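Local coordinates for protein Succinylglutamatedesuccinylase/aspartoacylase (Rhodobacter sphaeroides 2.4.1, PDB 3CDX) that is probably a metal-dependent hydrolase of the succinylglutamate desuccinylase/aspartoacylase family, cleaving linear amide or ester bonds, at residues Val41-Thr46 with Val95-Ile100; Leu57-Val62 with Ser145-Thr150; Gly64-Gly69 with Asp103-Pro108. One frame throughout, in Å; residues are numbered along the deposited sequence.

Contact 1. Residues Val41-Thr46 with Val95-Ile100; sequences VEIPIT and VNMPAI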
ATOM      1  N   VAL A  41       0.302   3.490 -22.764  1.00 30.02           N
ATOM      2  CA  VAL A  41      -0.952   2.765 -22.731  1.00 29.63           C
ATOM      3  C   VAL A  41      -1.694   3.037 -24.057  1.00 28.69           C
ATOM      4  O   VAL A  41      -1.838   4.188 -24.481  1.00 28.38           O
ATOM      5  CB  VAL A  41      -1.772   3.123 -21.453  1.00 30.26           C
ATOM      6  CG1 VAL A  41      -1.969   4.543 -21.388  1.00 32.07           C
ATOM      7  CG2 VAL A  41      -3.129   2.450 -21.443  1.00 31.39           C
ATOM      8  N   GLU A  42      -2.144   1.974 -24.708  1.00 27.66           N
ATOM      9  CA  GLU A  42      -2.887   2.079 -25.960  1.00 27.98           C
ATOM     10  C   GLU A  42      -4.386   2.232 -25.702  1.00 26.82           C
ATOM     11  O   GLU A  42      -5.033   1.371 -25.065  1.00 25.79           O
ATOM     12  CB  GLU A  42      -2.623   0.851 -26.840  1.00 27.38           C
ATOM     13  CG  GLU A  42      -1.193   0.855 -27.413  1.00 29.75           C
ATOM     14  CD  GLU A  42      -0.731  -0.480 -28.017  1.00 29.91           C
ATOM     15  OE1 GLU A  42      -1.465  -1.485 -28.001  1.00 30.67           O
ATOM     16  OE2 GLU A  42       0.416  -0.517 -28.498  1.00 34.87           O
ATOM     17  N   ILE A  43      -4.932   3.323 -26.231  1.00 26.36           N
ATOM     18  CA  ILE A  43      -6.332   3.647 -26.043  1.00 25.04           C
ATOM     19  C   ILE A  43      -7.021   3.394 -27.393  1.00 23.61           C
ATOM     20  O   ILE A  43      -6.781   4.116 -28.356  1.00 22.56           O
ATOM     21  CB  ILE A  43      -6.538   5.133 -25.626  1.00 25.26           C
ATOM     22  CG1 ILE A  43      -5.590   5.593 -24.514  1.00 25.10           C
ATOM     23  CG2 ILE A  43      -8.054   5.432 -25.320  1.00 25.14           C
ATOM     24  CD1 ILE A  43      -5.913   5.217 -23.089  1.00 29.11           C
ATOM     25  N   PRO A  44      -7.875   2.365 -27.468  1.00 23.72           N
ATOM     26  CA  PRO A  44      -8.565   2.078 -28.746  1.00 24.11           C
ATOM     27  C   PRO A  44      -9.452   3.216 -29.312  1.00 24.45           C
ATOM     28  O   PRO A  44     -10.269   3.794 -28.591  1.00 23.05           O
ATOM     29  CB  PRO A  44      -9.391   0.812 -28.443  1.00 23.16           C
ATOM     30  CG  PRO A  44      -9.402   0.664 -26.954  1.00 23.54           C
ATOM     31  CD  PRO A  44      -8.209   1.381 -26.409  1.00 23.58           C
ATOM     32  N   ILE A  45      -9.258   3.509 -30.602  1.00 25.90           N
ATOM     33  CA  ILE A  45     -10.059   4.497 -31.364  1.00 27.60           C
ATOM     34  C   ILE A  45     -10.339   3.934 -32.765  1.00 27.89           C
ATOM     35  O   ILE A  45      -9.401   3.516 -33.470  1.00 28.05           O
ATOM     36  CB  ILE A  45      -9.309   5.845 -31.627  1.00 27.92           C
ATOM     37  CG1 ILE A  45      -8.886   6.544 -30.348  1.00 29.26           C
ATOM     38  CG2 ILE A  45     -10.178   6.811 -32.496  1.00 27.04           C
ATOM     39  CD1 ILE A  45      -7.939   7.744 -30.605  1.00 29.64           C
ATOM     40  N   THR A  46     -11.628   3.887 -33.128  1.00 27.69           N
ATOM     41  CA  THR A  46     -12.092   3.475 -34.445  1.00 27.37           C
ATOM     42  C   THR A  46     -12.875   4.653 -35.028  1.00 27.98           C
ATOM     43  O   THR A  46     -13.704   5.281 -34.338  1.00 27.41           O
ATOM     44  CB  THR A  46     -13.004   2.206 -34.402  1.00 26.93           C
ATOM     45  OG1 THR A  46     -12.314   1.132 -33.750  1.00 26.75           O
ATOM     46  CG2 THR A  46     -13.357   1.724 -35.827  1.00 26.78           C
ATOM     47  N   VAL A  95     -11.897   4.478 -22.651  1.00 22.39           N
ATOM     48  CA  VAL A  95     -11.067   5.672 -22.605  1.00 22.33           C
ATOM     49  C   VAL A  95      -9.970   5.548 -21.506  1.00 22.42           C
ATOM     50  O   VAL A  95      -8.799   5.750 -21.779  1.00 22.11           O
ATOM     51  CB  VAL A  95     -11.930   6.914 -22.323  1.00 23.48           C
ATOM     52  CG1 VAL A  95     -11.042   8.154 -21.998  1.00 22.89           C
ATOM     53  CG2 VAL A  95     -12.832   7.235 -23.524  1.00 23.04           C
ATOM     54  N   ASN A  96     -10.374   5.216 -20.283  1.00 22.07           N
ATOM     55  CA  ASN A  96      -9.478   5.198 -19.128  1.00 22.45           C
ATOM     56  C   ASN A  96      -8.923   3.799 -18.942  1.00 22.26           C
ATOM     57  O   ASN A  96      -9.286   3.076 -17.991  1.00 23.33           O
ATOM     58  CB  ASN A  96     -10.289   5.661 -17.908  1.00 22.84           C
ATOM     59  CG  ASN A  96      -9.422   6.104 -16.734  1.00 23.82           C
ATOM     60  OD1 ASN A  96      -8.193   5.930 -16.735  1.00 25.67           O
ATOM     61  ND2 ASN A  96     -10.074   6.665 -15.706  1.00 21.56           N
ATOM     62  N   MET A  97      -8.061   3.393 -19.868  1.00 22.36           N
ATOM     63  CA  MET A  97      -7.534   2.020 -19.882  1.00 22.78           C
ATOM     64  C   MET A  97      -6.929   1.519 -18.567  1.00 22.78           C
ATOM     65  O   MET A  97      -7.232   0.406 -18.138  1.00 21.72           O
ATOM     66  CB  MET A  97      -6.531   1.834 -21.020  1.00 23.53           C
ATOM     67  CG  MET A  97      -7.216   1.402 -22.354  1.00 27.25           C
ATOM     68  SD  MET A  97      -8.199  -0.148 -22.240  1.00 27.03           S
ATOM     69  CE  MET A  97      -7.172  -1.321 -21.505  1.00 26.55           C
ATOM     70  N   PRO A  98      -6.093   2.350 -17.894  1.00 23.19           N
ATOM     71  CA  PRO A  98      -5.582   1.827 -16.595  1.00 22.56           C
ATOM     72  C   PRO A  98      -6.665   1.525 -15.554  1.00 22.36           C
ATOM     73  O   PRO A  98      -6.549   0.545 -14.791  1.00 22.20           O
ATOM     74  CB  PRO A  98      -4.617   2.934 -16.112  1.00 23.16           C
ATOM     75  CG  PRO A  98      -4.260   3.749 -17.414  1.00 23.65           C
ATOM     76  CD  PRO A  98      -5.540   3.691 -18.230  1.00 22.80           C
ATOM     77  N   ALA A  99      -7.707   2.348 -15.493  1.00 22.19           N
ATOM     78  CA  ALA A  99      -8.786   2.118 -14.516  1.00 22.12           C
ATOM     79  C   ALA A  99      -9.661   0.948 -14.946  1.00 22.44           C
ATOM     80  O   ALA A  99     -10.274   0.261 -14.111  1.00 22.12           O
ATOM     81  CB  ALA A  99      -9.637   3.392 -14.341  1.00 21.40           C
ATOM     82  N   ILE A 100      -9.748   0.753 -16.262  1.00 23.04           N
ATOM     83  CA  ILE A 100     -10.446  -0.397 -16.839  1.00 23.92           C
ATOM     84  C   ILE A 100      -9.744  -1.692 -16.370  1.00 24.92           C
ATOM     85  O   ILE A 100     -10.391  -2.634 -15.876  1.00 24.02           O
ATOM     86  CB  ILE A 100     -10.510  -0.261 -18.381  1.00 23.38           C
ATOM     87  CG1 ILE A 100     -11.521   0.824 -18.744  1.00 23.47           C
ATOM     88  CG2 ILE A 100     -10.888  -1.606 -19.079  1.00 23.81           C
ATOM     89  CD1 ILE A 100     -11.612   1.120 -20.248  1.00 23.00           C
TER
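The carbonyl oxygen of Val95 is met by Ile43 and, within its own segment, by a backbone N-H. Ile43 CD1 lies 3.2 Å from Val95 O and its CG2 touches the same oxygen, while Met97 N gives Val95 O a weak bond of 3.1 Å that closes an inverse gamma turn centred on Asn96. The rest of the contact is apolar. Met97 CB points at the strand and is pressed by Val41 CG2 at 3.5 Å, tighter than usual for two carbons. Ile43 CD1 is the second neighbour of this methylene, 4.0 Å from Met97 CB; chi2 of Ile43 (-79°) folds that methyl out of the extended path and lays it along Met97, the two side chains running in opposite directions. Beyond CB, Met97 bends twice, and its CG rests 3.5 Å from Glu42 O with the Pro44 ring crossing it at about a right angle. Shortening Ile43 to an alanine would probably open a gap between Val95 O and Met97 CB, leaving the Met97 methylene packed on one side less. Glu42 points away, its carboxylate in a salt bridge with Arg329 of a third subunit. The contact thus lays the start of helix 97-102 against strand 40-50, which pairs antiparallel with strand 21-30, with Phe126 of helix 126-138 touching Val41 and Pro98, and Val300 of a second subunit covering Pro44.

Contact 2. Residues Leu57-Val62 with Ser145-Thr150; sequences LLTGGV and SVDMHT. With CA (calcium ion), chain G.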
ATOM      1  N   LEU A  57     -19.768  11.335 -31.742  1.00 26.12           N
ATOM      2  CA  LEU A  57     -18.684  10.820 -30.907  1.00 24.92           C
ATOM      3  C   LEU A  57     -19.270  10.003 -29.772  1.00 25.15           C
ATOM      4  O   LEU A  57     -20.109  10.502 -29.006  1.00 25.39           O
ATOM      5  CB  LEU A  57     -17.793  11.956 -30.403  1.00 24.90           C
ATOM      6  CG  LEU A  57     -16.825  11.689 -29.235  1.00 24.76           C
ATOM      7  CD1 LEU A  57     -15.668  10.734 -29.612  1.00 23.15           C
ATOM      8  CD2 LEU A  57     -16.314  13.011 -28.678  1.00 23.78           C
ATOM      9  N   LEU A  58     -18.795   8.759 -29.664  1.00 23.81           N
ATOM     10  CA  LEU A  58     -19.290   7.742 -28.719  1.00 23.29           C
ATOM     11  C   LEU A  58     -18.149   7.352 -27.787  1.00 23.19           C
ATOM     12  O   LEU A  58     -17.102   6.848 -28.251  1.00 24.88           O
ATOM     13  CB  LEU A  58     -19.807   6.497 -29.482  1.00 22.43           C
ATOM     14  CG  LEU A  58     -20.979   6.743 -30.463  1.00 22.16           C
ATOM     15  CD1 LEU A  58     -21.288   5.524 -31.223  1.00 21.60           C
ATOM     16  CD2 LEU A  58     -22.226   7.326 -29.779  1.00 17.00           C
ATOM     17  N   THR A  59     -18.297   7.663 -26.502  1.00 22.53           N
ATOM     18  CA  THR A  59     -17.232   7.353 -25.552  1.00 22.12           C
ATOM     19  C   THR A  59     -17.744   6.415 -24.486  1.00 21.81           C
ATOM     20  O   THR A  59     -18.901   6.528 -24.066  1.00 21.27           O
ATOM     21  CB  THR A  59     -16.592   8.640 -24.890  1.00 22.10           C
ATOM     22  OG1 THR A  59     -17.616   9.474 -24.312  1.00 23.56           O
ATOM     23  CG2 THR A  59     -15.802   9.428 -25.934  1.00 22.96           C
ATOM     24  N   GLY A  60     -16.894   5.472 -24.074  1.00 22.08           N
ATOM     25  CA  GLY A  60     -17.176   4.589 -22.959  1.00 21.82           C
ATOM     26  C   GLY A  60     -15.941   4.404 -22.082  1.00 22.54           C
ATOM     27  O   GLY A  60     -14.830   4.743 -22.490  1.00 22.32           O
ATOM     28  N   GLY A  61     -16.142   3.902 -20.867  1.00 22.42           N
ATOM     29  CA  GLY A  61     -15.024   3.513 -19.998  1.00 22.55           C
ATOM     30  C   GLY A  61     -14.225   4.702 -19.499  1.00 23.21           C
ATOM     31  O   GLY A  61     -13.050   4.578 -19.177  1.00 22.52           O
ATOM     32  N   VAL A  62     -14.880   5.864 -19.404  1.00 23.63           N
ATOM     33  CA  VAL A  62     -14.262   7.023 -18.768  1.00 24.16           C
ATOM     34  C   VAL A  62     -13.970   6.669 -17.314  1.00 23.76           C
ATOM     35  O   VAL A  62     -12.967   7.104 -16.755  1.00 22.71           O
ATOM     36  CB  VAL A  62     -15.163   8.275 -18.926  1.00 23.95           C
ATOM     37  CG1 VAL A  62     -14.852   9.360 -17.872  1.00 25.11           C
ATOM     38  CG2 VAL A  62     -15.011   8.826 -20.373  1.00 24.63           C
ATOM     39  N   SER A 145     -22.232  14.217 -28.831  1.00 26.28           N
ATOM     40  CA  SER A 145     -21.540  13.229 -27.994  1.00 25.10           C
ATOM     41  C   SER A 145     -22.516  12.445 -27.127  1.00 23.98           C
ATOM     42  O   SER A 145     -23.438  13.019 -26.509  1.00 23.10           O
ATOM     43  CB  SER A 145     -20.474  13.915 -27.112  1.00 25.03           C
ATOM     44  OG  SER A 145     -20.229  13.191 -25.888  1.00 25.71           O
ATOM     45  N   VAL A 146     -22.318  11.129 -27.119  1.00 22.80           N
ATOM     46  CA  VAL A 146     -22.947  10.229 -26.147  1.00 22.39           C
ATOM     47  C   VAL A 146     -21.811   9.639 -25.270  1.00 22.12           C
ATOM     48  O   VAL A 146     -20.944   8.913 -25.733  1.00 22.32           O
ATOM     49  CB  VAL A 146     -23.807   9.099 -26.777  1.00 22.19           C
ATOM     50  CG1 VAL A 146     -24.597   8.351 -25.676  1.00 20.92           C
ATOM     51  CG2 VAL A 146     -24.795   9.673 -27.856  1.00 22.13           C
ATOM     52  N   ASP A 147     -21.803  10.033 -24.013  1.00 21.93           N
ATOM     53  CA  ASP A 147     -20.808   9.554 -23.070  1.00 22.66           C
ATOM     54  C   ASP A 147     -21.493   8.519 -22.180  1.00 22.80           C
ATOM     55  O   ASP A 147     -22.431   8.824 -21.415  1.00 22.71           O
ATOM     56  CB  ASP A 147     -20.165  10.761 -22.312  1.00 22.60           C
ATOM     57  CG  ASP A 147     -19.004  10.349 -21.399  1.00 23.07           C
ATOM     58  OD1 ASP A 147     -18.286   9.338 -21.672  1.00 22.37           O
ATOM     59  OD2 ASP A 147     -18.857  11.035 -20.364  1.00 24.74           O
ATOM     60  N   MET A 148     -21.085   7.267 -22.348  1.00 23.18           N
ATOM     61  CA  MET A 148     -21.785   6.164 -21.691  1.00 22.85           C
ATOM     62  C   MET A 148     -21.236   5.779 -20.282  1.00 23.95           C
ATOM     63  O   MET A 148     -20.076   5.322 -20.115  1.00 23.10           O
ATOM     64  CB  MET A 148     -21.786   4.950 -22.631  1.00 23.97           C
ATOM     65  CG  MET A 148     -22.440   5.217 -24.040  1.00 23.59           C
ATOM     66  SD  MET A 148     -22.676   3.800 -25.155  1.00 21.83           S
ATOM     67  CE  MET A 148     -24.104   3.012 -24.478  1.00 23.27           C
ATOM     68  N   HIS A 149     -22.105   5.935 -19.291  1.00 22.85           N
ATOM     69  CA  HIS A 149     -21.776   5.692 -17.911  1.00 23.70           C
ATOM     70  C   HIS A 149     -22.744   4.698 -17.278  1.00 23.45           C
ATOM     71  O   HIS A 149     -23.792   4.355 -17.872  1.00 23.34           O
ATOM     72  CB  HIS A 149     -21.807   7.033 -17.139  1.00 23.59           C
ATOM     73  CG  HIS A 149     -20.666   7.943 -17.486  1.00 22.16           C
ATOM     74  ND1 HIS A 149     -19.517   8.029 -16.727  1.00 25.65           N
ATOM     75  CD2 HIS A 149     -20.482   8.773 -18.538  1.00 23.58           C
ATOM     76  CE1 HIS A 149     -18.674   8.875 -17.288  1.00 24.62           C
ATOM     77  NE2 HIS A 149     -19.242   9.356 -18.381  1.00 26.54           N
ATOM     78  N   THR A 150     -22.388   4.268 -16.065  1.00 23.47           N
ATOM     79  CA  THR A 150     -23.264   3.547 -15.153  1.00 23.61           C
ATOM     80  C   THR A 150     -22.845   4.018 -13.763  1.00 24.21           C
ATOM     81  O   THR A 150     -21.923   4.837 -13.647  1.00 24.70           O
ATOM     82  CB  THR A 150     -23.078   2.006 -15.207  1.00 24.46           C
ATOM     83  OG1 THR A 150     -21.826   1.647 -14.586  1.00 23.79           O
ATOM     84  CG2 THR A 150     -23.114   1.463 -16.633  1.00 21.79           C
TER
HETATM   85 CA    CA G 401     -19.290   7.380 -14.520  1.00 51.54          CA
HETATM   86  O   HOH W   1     -18.827  11.174 -26.057  1.00 28.43           O
HETATM   87  O   HOH W   2     -18.842   2.756 -20.095  1.00 25.77           O
HETATM   88  O   HOH W   3     -17.753   7.010 -20.524  1.00 22.61           O
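Thr59 and Asp147 share the shortest bond across the two strands: Thr59 OG1 donates to Asp147 OD1 over 2.7 Å, meeting it from above the carboxylate plane. The other carboxylate oxygen is used at once, since His149 NE2 donates to Asp147 OD2 at 2.6 Å, out of the carboxylate plane on the side opposite Thr59 OG1, with Asp147 OD2 in the plane of the imidazole. With Thr59 chi1 at 53°, OG1 stands between its own N and carbonyl carbon, facing the aspartate. Around this core strands 57-60 and 145-148 pair in parallel, 11° apart. Thr59 N donates to Val146 O almost straight (173°), and Met148 N returns to Thr59 O at 2.9 Å. Val146 N reaches Leu57 O, an oxygen that Ser145 CA also touches by a CH...O contact. Water 1 donates to Thr59 OG1 and joins it to Ser145 OG; water 2 ties Gly61 N to Met148 O farther along. Apolar packing follows. Leu58 CD2 lies 3.8 Å from Val146 CB, the two side chains side by side, toward helix 223-239. On the face of Thr59 and Asp147, Phe199 covers the threonine. Beyond the strands, Val62 CG1 meets His149 CE1 obliquely. His149 ND1 binds the calcium ion at 2.3 Å, with His63 and Glu66 as the other protein ligands. Held at NE2 by Asp147, itself fixed by Thr59, the ring is kept from turning: a second shell orienting a metal ligand, consistent with the zinc site assigned to this family.

Contact 3. Residues Gly64-Gly69 with Asp103-Pro108; sequences GDEYEG and DTRLSP. With CA (calcium ion), chain G.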
ATOM      1  N   GLY A  64     -13.397   3.133 -15.164  1.00 24.96           N
ATOM      2  CA  GLY A  64     -13.004   1.779 -15.520  1.00 23.64           C
ATOM      3  C   GLY A  64     -14.031   0.708 -15.172  1.00 22.89           C
ATOM      4  O   GLY A  64     -14.067  -0.350 -15.831  1.00 22.51           O
ATOM      5  N   ASP A  65     -14.852   0.981 -14.158  1.00 22.49           N
ATOM      6  CA  ASP A  65     -15.856   0.020 -13.660  1.00 24.09           C
ATOM      7  C   ASP A  65     -17.268   0.227 -14.245  1.00 24.09           C
ATOM      8  O   ASP A  65     -18.246  -0.290 -13.732  1.00 25.29           O
ATOM      9  CB  ASP A  65     -15.919   0.032 -12.115  1.00 24.56           C
ATOM     10  CG  ASP A  65     -16.306   1.397 -11.533  1.00 25.21           C
ATOM     11  OD1 ASP A  65     -16.276   2.433 -12.231  1.00 23.43           O
ATOM     12  OD2 ASP A  65     -16.609   1.438 -10.334  1.00 25.71           O
ATOM     13  N   GLU A  66     -17.376   1.020 -15.298  1.00 23.63           N
ATOM     14  CA  GLU A  66     -18.682   1.241 -15.900  1.00 23.41           C
ATOM     15  C   GLU A  66     -18.657   0.581 -17.258  1.00 22.66           C
ATOM     16  O   GLU A  66     -18.091   1.127 -18.174  1.00 22.90           O
ATOM     17  CB  GLU A  66     -18.964   2.723 -15.955  1.00 22.15           C
ATOM     18  CG  GLU A  66     -19.019   3.272 -14.573  1.00 25.54           C
ATOM     19  CD  GLU A  66     -19.142   4.759 -14.512  1.00 27.80           C
ATOM     20  OE1 GLU A  66     -19.398   5.390 -15.576  1.00 27.67           O
ATOM     21  OE2 GLU A  66     -18.946   5.282 -13.384  1.00 27.35           O
ATOM     22  N   TYR A  67     -19.268  -0.612 -17.334  1.00 23.38           N
ATOM     23  CA  TYR A  67     -19.056  -1.602 -18.414  1.00 23.67           C
ATOM     24  C   TYR A  67     -19.896  -1.445 -19.665  1.00 24.06           C
ATOM     25  O   TYR A  67     -19.439  -1.785 -20.773  1.00 23.13           O
ATOM     26  CB  TYR A  67     -19.311  -3.020 -17.884  1.00 23.31           C
ATOM     27  CG  TYR A  67     -18.621  -3.307 -16.570  1.00 23.01           C
ATOM     28  CD1 TYR A  67     -17.213  -3.207 -16.441  1.00 22.98           C
ATOM     29  CD2 TYR A  67     -19.368  -3.693 -15.458  1.00 22.02           C
ATOM     30  CE1 TYR A  67     -16.593  -3.481 -15.209  1.00 20.19           C
ATOM     31  CE2 TYR A  67     -18.778  -3.935 -14.223  1.00 22.68           C
ATOM     32  CZ  TYR A  67     -17.401  -3.852 -14.098  1.00 22.83           C
ATOM     33  OH  TYR A  67     -16.880  -4.095 -12.826  1.00 23.68           O
ATOM     34  N   GLU A  68     -21.131  -0.945 -19.497  1.00 23.76           N
ATOM     35  CA  GLU A  68     -22.098  -1.032 -20.602  1.00 24.07           C
ATOM     36  C   GLU A  68     -21.664  -0.259 -21.856  1.00 23.54           C
ATOM     37  O   GLU A  68     -21.806  -0.760 -22.986  1.00 23.67           O
ATOM     38  CB  GLU A  68     -23.513  -0.656 -20.111  1.00 23.98           C
ATOM     39  CG  GLU A  68     -24.188  -1.784 -19.337  1.00 24.48           C
ATOM     40  CD  GLU A  68     -23.586  -2.076 -17.944  1.00 27.45           C
ATOM     41  OE1 GLU A  68     -22.566  -1.486 -17.508  1.00 25.27           O
ATOM     42  OE2 GLU A  68     -24.151  -2.952 -17.271  1.00 32.69           O
ATOM     43  N   GLY A  69     -21.073   0.933 -21.663  1.00 23.27           N
ATOM     44  CA  GLY A  69     -20.482   1.675 -22.804  1.00 21.72           C
ATOM     45  C   GLY A  69     -19.298   0.961 -23.448  1.00 21.58           C
ATOM     46  O   GLY A  69     -19.129   0.989 -24.665  1.00 20.63           O
ATOM     47  N   ASP A 103     -10.367  -2.245 -12.883  1.00 22.87           N
ATOM     48  CA  ASP A 103     -11.810  -2.311 -12.592  1.00 23.73           C
ATOM     49  C   ASP A 103     -12.210  -1.284 -11.546  1.00 23.13           C
ATOM     50  O   ASP A 103     -12.987  -1.567 -10.638  1.00 23.42           O
ATOM     51  CB  ASP A 103     -12.291  -3.741 -12.223  1.00 23.88           C
ATOM     52  CG  ASP A 103     -13.844  -3.890 -12.243  1.00 26.39           C
ATOM     53  OD1 ASP A 103     -14.544  -2.987 -12.737  1.00 27.09           O
ATOM     54  OD2 ASP A 103     -14.380  -4.937 -11.808  1.00 32.02           O
ATOM     55  N   THR A 104     -11.690  -0.064 -11.664  1.00 23.93           N
ATOM     56  CA  THR A 104     -12.015   0.949 -10.666  1.00 24.75           C
ATOM     57  C   THR A 104     -12.523   2.226 -11.317  1.00 23.90           C
ATOM     58  O   THR A 104     -12.267   2.475 -12.483  1.00 24.47           O
ATOM     59  CB  THR A 104     -10.786   1.296  -9.722  1.00 24.11           C
ATOM     60  OG1 THR A 104      -9.684   1.714 -10.526  1.00 27.10           O
ATOM     61  CG2 THR A 104     -10.352   0.084  -8.911  1.00 25.16           C
ATOM     62  N   ARG A 105     -13.220   3.036 -10.519  1.00 24.64           N
ATOM     63  CA  ARG A 105     -13.630   4.388 -10.893  1.00 23.76           C
ATOM     64  C   ARG A 105     -12.424   5.312 -10.988  1.00 24.52           C
ATOM     65  O   ARG A 105     -12.284   6.026 -11.999  1.00 25.14           O
ATOM     66  CB  ARG A 105     -14.596   4.937  -9.853  1.00 23.78           C
ATOM     67  CG  ARG A 105     -15.244   6.241 -10.278  1.00 23.60           C
ATOM     68  CD  ARG A 105     -16.148   6.749  -9.156  1.00 24.63           C
ATOM     69  NE  ARG A 105     -16.682   8.075  -9.458  1.00 23.79           N
ATOM     70  CZ  ARG A 105     -17.788   8.290 -10.157  1.00 27.21           C
ATOM     71  NH1 ARG A 105     -18.485   7.267 -10.644  1.00 29.65           N
ATOM     72  NH2 ARG A 105     -18.193   9.525 -10.382  1.00 28.97           N
ATOM     73  N   LEU A 106     -11.579   5.319  -9.934  1.00 24.06           N
ATOM     74  CA  LEU A 106     -10.396   6.181  -9.838  1.00 24.46           C
ATOM     75  C   LEU A 106      -9.231   5.522 -10.531  1.00 24.56           C
ATOM     76  O   LEU A 106      -9.185   4.282 -10.640  1.00 24.35           O
ATOM     77  CB  LEU A 106      -9.983   6.422  -8.351  1.00 25.11           C
ATOM     78  CG  LEU A 106     -11.074   6.903  -7.368  1.00 27.45           C
ATOM     79  CD1 LEU A 106     -10.472   7.409  -6.041  1.00 28.04           C
ATOM     80  CD2 LEU A 106     -11.948   7.943  -7.994  1.00 30.51           C
ATOM     81  N   SER A 107      -8.286   6.342 -10.985  1.00 24.12           N
ATOM     82  CA  SER A 107      -7.113   5.870 -11.710  1.00 24.95           C
ATOM     83  C   SER A 107      -6.081   5.230 -10.795  1.00 25.61           C
ATOM     84  O   SER A 107      -5.655   5.857  -9.829  1.00 24.58           O
ATOM     85  CB  SER A 107      -6.438   7.051 -12.399  1.00 25.33           C
ATOM     86  OG  SER A 107      -5.323   6.636 -13.174  1.00 27.45           O
ATOM     87  N   PRO A 108      -5.616   4.013 -11.134  1.00 25.86           N
ATOM     88  CA  PRO A 108      -4.523   3.471 -10.298  1.00 26.59           C
ATOM     89  C   PRO A 108      -3.163   4.128 -10.649  1.00 27.57           C
ATOM     90  O   PRO A 108      -2.150   3.813 -10.022  1.00 28.22           O
ATOM     91  CB  PRO A 108      -4.482   1.972 -10.692  1.00 26.55           C
ATOM     92  CG  PRO A 108      -4.898   1.999 -12.158  1.00 27.21           C
ATOM     93  CD  PRO A 108      -5.975   3.108 -12.243  1.00 25.12           C
TER
HETATM   94 CA    CA G 401     -19.290   7.380 -14.520  1.00 51.54          CA
HETATM   95  O   HOH W   4     -17.788   4.407 -11.244  1.00 24.20           O
HETATM   96  O   HOH W   5     -14.655   1.618  -8.438  1.00 26.20           O
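Tyr67 and Asp103 form the tight end of the contact: the phenol OH donates to the syn lone pair of Asp103 OD1 over 2.6 Å, the carboxylate plane turned 50° from the ring. With chi1 at -166° the Asp103 side chain swings away from its own N and brings OD1 to the edge of the Tyr67 ring, and Asp65 CB packs against the same OD1 at 3.4 Å. Gly64 lies close beside the loop, its N 3.0 Å from Thr104 O, and any CB there would clash with that oxygen. On the other side the polar links run mainly through water, with looser direct contacts, and Asn34 of a fourth subunit packs there. Water 5 donates to Asp65 OD2 and accepts from Arg105 N; Asp65 OD2 also bonds His153. Water 4 accepts from Arg105 NH1 and sits 2.6 Å from Glu66 OE2. The guanidinium stays 3.4 Å (NH1) from Glu66 OE2, and its NE forms a salt bridge with Asp113. Glu66 grips the calcium ion with both oxygens, OE1 at 2.3 Å and OE2 at 2.4 Å. With His63 it makes the His-x-x-Glu metal motif of this zinc-hydrolase family, and Arg105 and water 4 are likely to help position its carboxylate.

In the fold
From the N terminus, residues 41-46 come first, and contact 1 closes when the chain returns at 95-100. Before that it passes 57-62 and 64-69, the first halves of contacts 2 and 3, so contact 1 crosses both. Contact 3 closes next, at 103-108, and lies within the span that contact 2 completes at 145-150. Neighbouring backbones join them: Val95 N and Asn96 N reach Gly60 O and Gly61 O, and Thr104 N reaches Ala99 O. Contacts 2 and 3 meet at the calcium ion, supplying His149 and Glu66. Contact 1 ties strand 40-50 to helix 97-102, while contacts 2 and 3 set strands 55-60 and 144-148, the turn before helix 68-79 and the loop after helix 97-102 around the metal.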